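Long-range contacts in transcriptional regulator, IclR family (Alicyclobacillus acidocaldarius subsp. acidocaldarius, PDB 5TJJ), which probably binds DNA and regulates transcription as a member of the IclR family of bacterial regulators: residues Phe146-Leu151 / Gly192-His197; Phe150-Asp155 / Arg183-Val188. One frame throughout, in Å; residues are numbered along the deposited sequence.

In the fold
Both contacts lie in the C-terminal part of the chain, in the region assigned to the IclR family's GAF-related domain, with their centres about 8 Å apart. Along the chain they start from helix 144-151, sharing Phe150 and Leu151, and the second halves come in the order helix 178-191, then strand 194-197. In interaction 1 the helix packs against this strand, at the margin of the antiparallel sheet; in interaction 2 the end of the helix and the turn after it meet helix 178-191. Val188 joins the two, its CG2 touching Ala194 and its CG1 meeting the backbone of Arg148. Helix 144-151, helix 178-191 and edge strand 194-197 therefore meet one another pairwise, the last two being consecutive in the chain.

Interaction 1: residues Phe146-Leu151 / Gly192-His197; sequences FGRCFL and GYAVSH
Arg148 reaches from helix 144-151 to the backbone of Val195, where its NH2 donates to Val195 O over 3.0 Å. The bond is bent, with 133° at the hydrogen, and the donor stands above the carbonyl plane, 52° out of it, while the oxygen lies close to the plane of the guanidinium, at its edge. A bend at chi3 (-86°) turns the head group along the strand, so that NH2 also comes within 3.5 Å of Ser196 CB and NE passes 4.2 Å from Ala194 CB, both at oblique angles. Its NH1 forms a salt bridge with Glu199, just beyond the strand, so the head group is fixed by a charge as well as by a carbonyl. Strand 194-197 is one of the two edge strands, within this chain, of the six-stranded antiparallel sheet of the GAF-related domain. Ala194 and Ser196 make backbone bonds to Ala208 and Ala206 of strand 204-212, which leaves Val195 O facing the other way, where the arginine takes it up. The helix and strand run in broadly opposite directions, their axes 7.8 Å apart at closest approach. With a leucine at Arg148, Glu199 would probably be left without its charge mate and Val195 O without this donor. Next along the helix, the SG of Cys149 comes to 4.1 Å from Ala194 CB, the methyl that the strand turns toward the helix. The same cysteine also packs on Ala208, Pro210 and Val221, deeper in the sheet. At the far end of the contact, Ser196 OG has a weak hydrogen bond with Ala145 N in the first turn of the helix.

Interaction 2: residues Phe150-Asp155 / Arg183-Val188; sequences FLAYDD and RLLQEV
Ala152 presses its methyl into the notch between Leu185 and Val188, one turn apart on helix 178-191. Its CB lies 3.5 Å from Leu185 O and 3.7 Å from Val188 CG1, so the small side chain meets backbone as well as methyl groups. With nothing bulkier in between, the two backbones come close: the CA atoms of Ala152 and Leu185 are 4.8 Å apart. Leu185 returns the fit. Its CD2 settles against the backbone at the junction of Leu151 and Ala152, 3.6 Å from Ala152 N and 3.7 Å from Leu151 CB, and the Leu185 side chain also touches Trp159 of helix 156-164. The segment runs from helix 144-151 toward helix 156-164 through a type I beta turn from Leu151 to Asp154, and Asp155 is the N-cap of helix 156-164. Leu151 O accepts from Asp154 N in that turn and from the indole NE1 of Trp159 in helix 156-164, a link between the two helices. Val188 holds CG1 anti to its backbone N (chi1 169°), and that branch is the bump that meets Ala152. Tyr153 lies beyond, its CE2 4.4 Å from Val188 CG1. Its OH lies 3.4 Å from Val188 O, which is placed obliquely to the ring. The ring also packs edge-to-face with Phe212 and touches Val218, tying the turn to the sheet, while Asp154 forms a salt bridge with Arg110.

Interaction 1: residues Phe146-Leu151 / Gly192-His197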
ATOM      1  N   PHE A 146       6.219  26.726  -7.168  1.00 39.94           N
ATOM      2  CA  PHE A 146       5.371  25.640  -6.693  1.00 42.25           C
ATOM      3  C   PHE A 146       3.878  25.861  -6.952  1.00 42.76           C
ATOM      4  O   PHE A 146       3.158  24.880  -7.180  1.00 43.54           O
ATOM      5  CB  PHE A 146       5.639  25.254  -5.228  1.00 44.18           C
ATOM      6  CG  PHE A 146       5.478  26.359  -4.255  1.00 46.34           C
ATOM      7  CD1 PHE A 146       4.218  26.755  -3.835  1.00 49.23           C
ATOM      8  CD2 PHE A 146       6.596  26.998  -3.725  1.00 49.86           C
ATOM      9  CE1 PHE A 146       4.071  27.788  -2.917  1.00 50.19           C
ATOM     10  CE2 PHE A 146       6.451  28.023  -2.805  1.00 51.46           C
ATOM     11  CZ  PHE A 146       5.187  28.408  -2.392  1.00 50.28           C
ATOM     12  N   GLY A 147       3.428  27.119  -6.904  1.00 41.80           N
ATOM     13  CA  GLY A 147       2.077  27.475  -7.280  1.00 42.23           C
ATOM     14  C   GLY A 147       1.766  27.081  -8.725  1.00 43.03           C
ATOM     15  O   GLY A 147       0.818  26.341  -9.002  1.00 42.83           O
ATOM     16  N   ARG A 148       2.606  27.548  -9.639  1.00 43.30           N
ATOM     17  CA  ARG A 148       2.491  27.194 -11.047  1.00 43.61           C
ATOM     18  C   ARG A 148       2.495  25.681 -11.347  1.00 43.03           C
ATOM     19  O   ARG A 148       1.913  25.254 -12.356  1.00 44.11           O
ATOM     20  CB  ARG A 148       3.641  27.831 -11.824  1.00 44.67           C
ATOM     21  CG  ARG A 148       3.557  29.335 -11.926  1.00 44.56           C
ATOM     22  CD  ARG A 148       4.377  29.849 -13.096  1.00 46.14           C
ATOM     23  NE  ARG A 148       5.769  30.046 -12.728  1.00 46.45           N
ATOM     24  CZ  ARG A 148       6.221  31.042 -11.980  1.00 46.59           C
ATOM     25  NH1 ARG A 148       5.400  31.982 -11.508  1.00 47.37           N
ATOM     26  NH2 ARG A 148       7.512  31.100 -11.719  1.00 48.04           N
ATOM     27  N   CYS A 149       3.176  24.884 -10.522  1.00 40.66           N
ATOM     28  CA  CYS A 149       3.131  23.445 -10.722  1.00 41.40           C
ATOM     29  C   CYS A 149       1.792  22.829 -10.392  1.00 41.71           C
ATOM     30  O   CYS A 149       1.456  21.832 -10.995  1.00 44.19           O
ATOM     31  CB  CYS A 149       4.203  22.709  -9.942  1.00 41.93           C
ATOM     32  SG  CYS A 149       5.841  22.924 -10.621  1.00 41.35           S
ATOM     33  N   PHE A 150       1.046  23.391  -9.436  1.00 41.10           N
ATOM     34  CA  PHE A 150      -0.327  22.925  -9.152  1.00 40.68           C
ATOM     35  C   PHE A 150      -1.255  23.423 -10.262  1.00 41.69           C
ATOM     36  O   PHE A 150      -1.926  22.619 -10.920  1.00 45.26           O
ATOM     37  CB  PHE A 150      -0.839  23.410  -7.791  1.00 39.86           C
ATOM     38  CG  PHE A 150      -0.146  22.803  -6.588  1.00 38.94           C
ATOM     39  CD1 PHE A 150      -0.430  21.523  -6.175  1.00 39.18           C
ATOM     40  CD2 PHE A 150       0.739  23.557  -5.819  1.00 39.96           C
ATOM     41  CE1 PHE A 150       0.175  20.972  -5.043  1.00 39.69           C
ATOM     42  CE2 PHE A 150       1.348  23.017  -4.679  1.00 40.47           C
ATOM     43  CZ  PHE A 150       1.071  21.720  -4.296  1.00 39.95           C
ATOM     44  N   LEU A 151      -1.244  24.731 -10.503  1.00 41.47           N
ATOM     45  CA  LEU A 151      -2.180  25.362 -11.433  1.00 42.00           C
ATOM     46  C   LEU A 151      -2.086  24.916 -12.882  1.00 41.29           C
ATOM     47  O   LEU A 151      -3.097  24.713 -13.528  1.00 40.50           O
ATOM     48  CB  LEU A 151      -2.029  26.868 -11.421  1.00 43.80           C
ATOM     49  CG  LEU A 151      -2.915  27.676 -10.491  1.00 45.67           C
ATOM     50  CD1 LEU A 151      -2.684  29.150 -10.793  1.00 47.01           C
ATOM     51  CD2 LEU A 151      -4.379  27.339 -10.701  1.00 47.73           C
ATOM     52  N   GLY A 192       7.235  20.415 -17.598  1.00 41.68           N
ATOM     53  CA  GLY A 192       7.240  19.575 -16.402  1.00 38.79           C
ATOM     54  C   GLY A 192       7.939  20.136 -15.158  1.00 36.70           C
ATOM     55  O   GLY A 192       8.162  19.380 -14.210  1.00 35.35           O
ATOM     56  N   TYR A 193       8.291  21.430 -15.154  1.00 35.65           N
ATOM     57  CA  TYR A 193       8.886  22.074 -13.978  1.00 33.94           C
ATOM     58  C   TYR A 193       8.672  23.559 -14.043  1.00 33.77           C
ATOM     59  O   TYR A 193       8.239  24.036 -15.062  1.00 34.33           O
ATOM     60  CB  TYR A 193      10.384  21.760 -13.881  1.00 34.77           C
ATOM     61  CG  TYR A 193      11.267  22.384 -14.953  1.00 36.72           C
ATOM     62  CD1 TYR A 193      11.560  21.715 -16.133  1.00 38.21           C
ATOM     63  CD2 TYR A 193      11.815  23.651 -14.763  1.00 37.35           C
ATOM     64  CE1 TYR A 193      12.365  22.310 -17.108  1.00 40.75           C
ATOM     65  CE2 TYR A 193      12.605  24.243 -15.715  1.00 39.14           C
ATOM     66  CZ  TYR A 193      12.875  23.576 -16.882  1.00 41.24           C
ATOM     67  OH  TYR A 193      13.682  24.191 -17.788  1.00 44.78           O
ATOM     68  N   ALA A 194       8.930  24.276 -12.949  1.00 33.31           N
ATOM     69  CA  ALA A 194       8.847  25.769 -12.920  1.00 34.33           C
ATOM     70  C   ALA A 194      10.019  26.354 -12.186  1.00 34.12           C
ATOM     71  O   ALA A 194      10.627  25.676 -11.384  1.00 34.67           O
ATOM     72  CB  ALA A 194       7.560  26.252 -12.264  1.00 34.51           C
ATOM     73  N   VAL A 195      10.345  27.606 -12.480  1.00 35.72           N
ATOM     74  CA  VAL A 195      11.426  28.311 -11.813  1.00 36.69           C
ATOM     75  C   VAL A 195      10.930  29.709 -11.512  1.00 38.07           C
ATOM     76  O   VAL A 195      10.323  30.328 -12.353  1.00 39.62           O
ATOM     77  CB  VAL A 195      12.700  28.385 -12.680  1.00 39.10           C
ATOM     78  CG1 VAL A 195      13.827  29.135 -11.970  1.00 39.87           C
ATOM     79  CG2 VAL A 195      13.169  26.985 -13.057  1.00 39.89           C
ATOM     80  N   SER A 196      11.195  30.201 -10.312  1.00 38.33           N
ATOM     81  CA  SER A 196      10.836  31.550  -9.940  1.00 40.44           C
ATOM     82  C   SER A 196      12.037  32.186  -9.281  1.00 41.85           C
ATOM     83  O   SER A 196      12.783  31.501  -8.575  1.00 40.84           O
ATOM     84  CB  SER A 196       9.632  31.551  -8.996  1.00 41.01           C
ATOM     85  OG  SER A 196       9.915  30.985  -7.732  1.00 42.37           O
ATOM     86  N   HIS A 197      12.226  33.485  -9.528  1.00 44.56           N
ATOM     87  CA  HIS A 197      13.346  34.266  -8.976  1.00 44.72           C
ATOM     88  C   HIS A 197      12.798  35.470  -8.222  1.00 45.01           C
ATOM     89  O   HIS A 197      12.467  36.503  -8.795  1.00 45.45           O
ATOM     90  CB  HIS A 197      14.297  34.749 -10.084  1.00 47.13           C
ATOM     91  CG  HIS A 197      14.971  33.642 -10.839  1.00 47.15           C
ATOM     92  ND1 HIS A 197      15.809  32.725 -10.237  1.00 44.86           N
ATOM     93  CD2 HIS A 197      14.944  33.321 -12.157  1.00 47.32           C
ATOM     94  CE1 HIS A 197      16.255  31.881 -11.146  1.00 45.38           C
ATOM     95  NE2 HIS A 197      15.751  32.223 -12.321  1.00 46.76           N
TER

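Interaction 2: residues Phe150-Asp155 / Arg183-Val188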
ATOM      1  N   PHE A 150       1.046  23.391  -9.436  1.00 41.10           N
ATOM      2  CA  PHE A 150      -0.327  22.925  -9.152  1.00 40.68           C
ATOM      3  C   PHE A 150      -1.255  23.423 -10.262  1.00 41.69           C
ATOM      4  O   PHE A 150      -1.926  22.619 -10.920  1.00 45.26           O
ATOM      5  CB  PHE A 150      -0.839  23.410  -7.791  1.00 39.86           C
ATOM      6  CG  PHE A 150      -0.146  22.803  -6.588  1.00 38.94           C
ATOM      7  CD1 PHE A 150      -0.430  21.523  -6.175  1.00 39.18           C
ATOM      8  CD2 PHE A 150       0.739  23.557  -5.819  1.00 39.96           C
ATOM      9  CE1 PHE A 150       0.175  20.972  -5.043  1.00 39.69           C
ATOM     10  CE2 PHE A 150       1.348  23.017  -4.679  1.00 40.47           C
ATOM     11  CZ  PHE A 150       1.071  21.720  -4.296  1.00 39.95           C
ATOM     12  N   LEU A 151      -1.244  24.731 -10.503  1.00 41.47           N
ATOM     13  CA  LEU A 151      -2.180  25.362 -11.433  1.00 42.00           C
ATOM     14  C   LEU A 151      -2.086  24.916 -12.882  1.00 41.29           C
ATOM     15  O   LEU A 151      -3.097  24.713 -13.528  1.00 40.50           O
ATOM     16  CB  LEU A 151      -2.029  26.868 -11.421  1.00 43.80           C
ATOM     17  CG  LEU A 151      -2.915  27.676 -10.491  1.00 45.67           C
ATOM     18  CD1 LEU A 151      -2.684  29.150 -10.793  1.00 47.01           C
ATOM     19  CD2 LEU A 151      -4.379  27.339 -10.701  1.00 47.73           C
ATOM     20  N   ALA A 152      -0.875  24.753 -13.388  1.00 40.38           N
ATOM     21  CA  ALA A 152      -0.684  24.413 -14.777  1.00 40.22           C
ATOM     22  C   ALA A 152      -1.420  23.128 -15.184  1.00 40.78           C
ATOM     23  O   ALA A 152      -1.738  22.918 -16.387  1.00 42.75           O
ATOM     24  CB  ALA A 152       0.802  24.291 -15.071  1.00 40.30           C
ATOM     25  N   TYR A 153      -1.669  22.263 -14.204  1.00 40.46           N
ATOM     26  CA  TYR A 153      -2.334  20.984 -14.454  1.00 41.61           C
ATOM     27  C   TYR A 153      -3.817  20.936 -14.083  1.00 43.69           C
ATOM     28  O   TYR A 153      -4.428  19.889 -14.199  1.00 48.34           O
ATOM     29  CB  TYR A 153      -1.545  19.861 -13.792  1.00 40.92           C
ATOM     30  CG  TYR A 153      -0.160  19.725 -14.366  1.00 39.69           C
ATOM     31  CD1 TYR A 153       0.054  19.058 -15.562  1.00 39.83           C
ATOM     32  CD2 TYR A 153       0.948  20.306 -13.727  1.00 39.09           C
ATOM     33  CE1 TYR A 153       1.330  18.955 -16.103  1.00 40.16           C
ATOM     34  CE2 TYR A 153       2.232  20.232 -14.277  1.00 38.19           C
ATOM     35  CZ  TYR A 153       2.411  19.544 -15.456  1.00 39.23           C
ATOM     36  OH  TYR A 153       3.658  19.413 -15.995  1.00 41.04           O
ATOM     37  N   ASP A 154      -4.416  22.060 -13.679  1.00 44.87           N
ATOM     38  CA  ASP A 154      -5.864  22.194 -13.657  1.00 44.35           C
ATOM     39  C   ASP A 154      -6.414  22.563 -15.033  1.00 44.88           C
ATOM     40  O   ASP A 154      -5.681  23.015 -15.918  1.00 43.73           O
ATOM     41  CB  ASP A 154      -6.281  23.277 -12.661  1.00 47.06           C
ATOM     42  CG  ASP A 154      -5.991  22.905 -11.218  1.00 48.50           C
ATOM     43  OD1 ASP A 154      -5.945  21.707 -10.889  1.00 51.32           O
ATOM     44  OD2 ASP A 154      -5.803  23.818 -10.398  1.00 50.48           O
ATOM     45  N   ASP A 155      -7.728  22.398 -15.188  1.00 45.23           N
ATOM     46  CA  ASP A 155      -8.459  22.918 -16.343  1.00 46.21           C
ATOM     47  C   ASP A 155      -8.147  24.408 -16.507  1.00 44.95           C
ATOM     48  O   ASP A 155      -7.917  25.121 -15.527  1.00 43.29           O
ATOM     49  CB  ASP A 155      -9.987  22.713 -16.174  1.00 47.88           C
ATOM     50  CG  ASP A 155     -10.774  22.966 -17.480  1.00 51.06           C
ATOM     51  OD1 ASP A 155     -10.630  22.178 -18.444  1.00 54.40           O
ATOM     52  OD2 ASP A 155     -11.543  23.951 -17.557  1.00 51.60           O
ATOM     53  N   ARG A 183       1.239  32.265 -20.248  1.00 52.20           N
ATOM     54  CA  ARG A 183       2.399  31.730 -20.969  1.00 55.61           C
ATOM     55  C   ARG A 183       3.303  30.886 -20.043  1.00 51.87           C
ATOM     56  O   ARG A 183       3.772  29.815 -20.437  1.00 50.30           O
ATOM     57  CB  ARG A 183       3.208  32.859 -21.645  1.00 61.57           C
ATOM     58  CG  ARG A 183       4.122  32.374 -22.766  1.00 67.09           C
ATOM     59  CD  ARG A 183       5.002  33.495 -23.324  1.00 73.47           C
ATOM     60  NE  ARG A 183       5.918  34.007 -22.294  1.00 75.76           N
ATOM     61  CZ  ARG A 183       7.043  33.411 -21.876  1.00 77.81           C
ATOM     62  NH1 ARG A 183       7.448  32.244 -22.397  1.00 79.03           N
ATOM     63  NH2 ARG A 183       7.776  33.987 -20.922  1.00 78.11           N
ATOM     64  N   LEU A 184       3.534  31.376 -18.826  1.00 49.20           N
ATOM     65  CA  LEU A 184       4.250  30.608 -17.808  1.00 47.33           C
ATOM     66  C   LEU A 184       3.544  29.296 -17.397  1.00 43.70           C
ATOM     67  O   LEU A 184       4.216  28.280 -17.194  1.00 40.95           O
ATOM     68  CB  LEU A 184       4.538  31.473 -16.571  1.00 47.84           C
ATOM     69  CG  LEU A 184       5.603  32.548 -16.795  1.00 50.38           C
ATOM     70  CD1 LEU A 184       5.844  33.319 -15.520  1.00 49.80           C
ATOM     71  CD2 LEU A 184       6.896  31.931 -17.306  1.00 51.16           C
ATOM     72  N   LEU A 185       2.218  29.305 -17.301  1.00 41.77           N
ATOM     73  CA  LEU A 185       1.505  28.055 -17.017  1.00 40.93           C
ATOM     74  C   LEU A 185       1.609  27.088 -18.197  1.00 42.66           C
ATOM     75  O   LEU A 185       1.877  25.894 -18.006  1.00 41.76           O
ATOM     76  CB  LEU A 185       0.051  28.290 -16.645  1.00 39.42           C
ATOM     77  CG  LEU A 185      -0.200  29.002 -15.316  1.00 38.51           C
ATOM     78  CD1 LEU A 185      -1.640  29.497 -15.239  1.00 37.84           C
ATOM     79  CD2 LEU A 185       0.127  28.098 -14.142  1.00 37.44           C
ATOM     80  N   GLN A 186       1.427  27.599 -19.409  1.00 45.20           N
ATOM     81  CA  GLN A 186       1.565  26.759 -20.596  1.00 47.82           C
ATOM     82  C   GLN A 186       2.928  26.095 -20.622  1.00 48.96           C
ATOM     83  O   GLN A 186       2.993  24.873 -20.827  1.00 49.24           O
ATOM     84  CB  GLN A 186       1.292  27.525 -21.902  1.00 49.91           C
ATOM     85  CG  GLN A 186      -0.165  27.468 -22.316  1.00 51.20           C
ATOM     86  CD  GLN A 186      -0.649  28.652 -23.161  1.00 54.86           C
ATOM     87  OE1 GLN A 186       0.099  29.580 -23.486  1.00 57.55           O
ATOM     88  NE2 GLN A 186      -1.931  28.624 -23.502  1.00 55.19           N
ATOM     89  N   GLU A 187       3.997  26.863 -20.382  1.00 49.77           N
ATOM     90  CA  GLU A 187       5.337  26.295 -20.505  1.00 52.70           C
ATOM     91  C   GLU A 187       5.623  25.304 -19.380  1.00 50.41           C
ATOM     92  O   GLU A 187       6.286  24.294 -19.631  1.00 51.67           O
ATOM     93  CB  GLU A 187       6.457  27.351 -20.698  1.00 56.38           C
ATOM     94  CG  GLU A 187       7.164  27.844 -19.442  1.00 58.23           C
ATOM     95  CD  GLU A 187       8.412  28.695 -19.713  1.00 62.48           C
ATOM     96  OE1 GLU A 187       8.922  28.692 -20.852  1.00 66.16           O
ATOM     97  OE2 GLU A 187       8.908  29.363 -18.759  1.00 63.66           O
ATOM     98  N   VAL A 188       5.109  25.551 -18.171  1.00 46.70           N
ATOM     99  CA  VAL A 188       5.214  24.565 -17.100  1.00 42.79           C
ATOM    100  C   VAL A 188       4.536  23.252 -17.516  1.00 43.43           C
ATOM    101  O   VAL A 188       5.064  22.189 -17.272  1.00 42.05           O
ATOM    102  CB  VAL A 188       4.621  25.068 -15.768  1.00 41.11           C
ATOM    103  CG1 VAL A 188       4.503  23.945 -14.737  1.00 40.05           C
ATOM    104  CG2 VAL A 188       5.459  26.171 -15.165  1.00 40.63           C
TER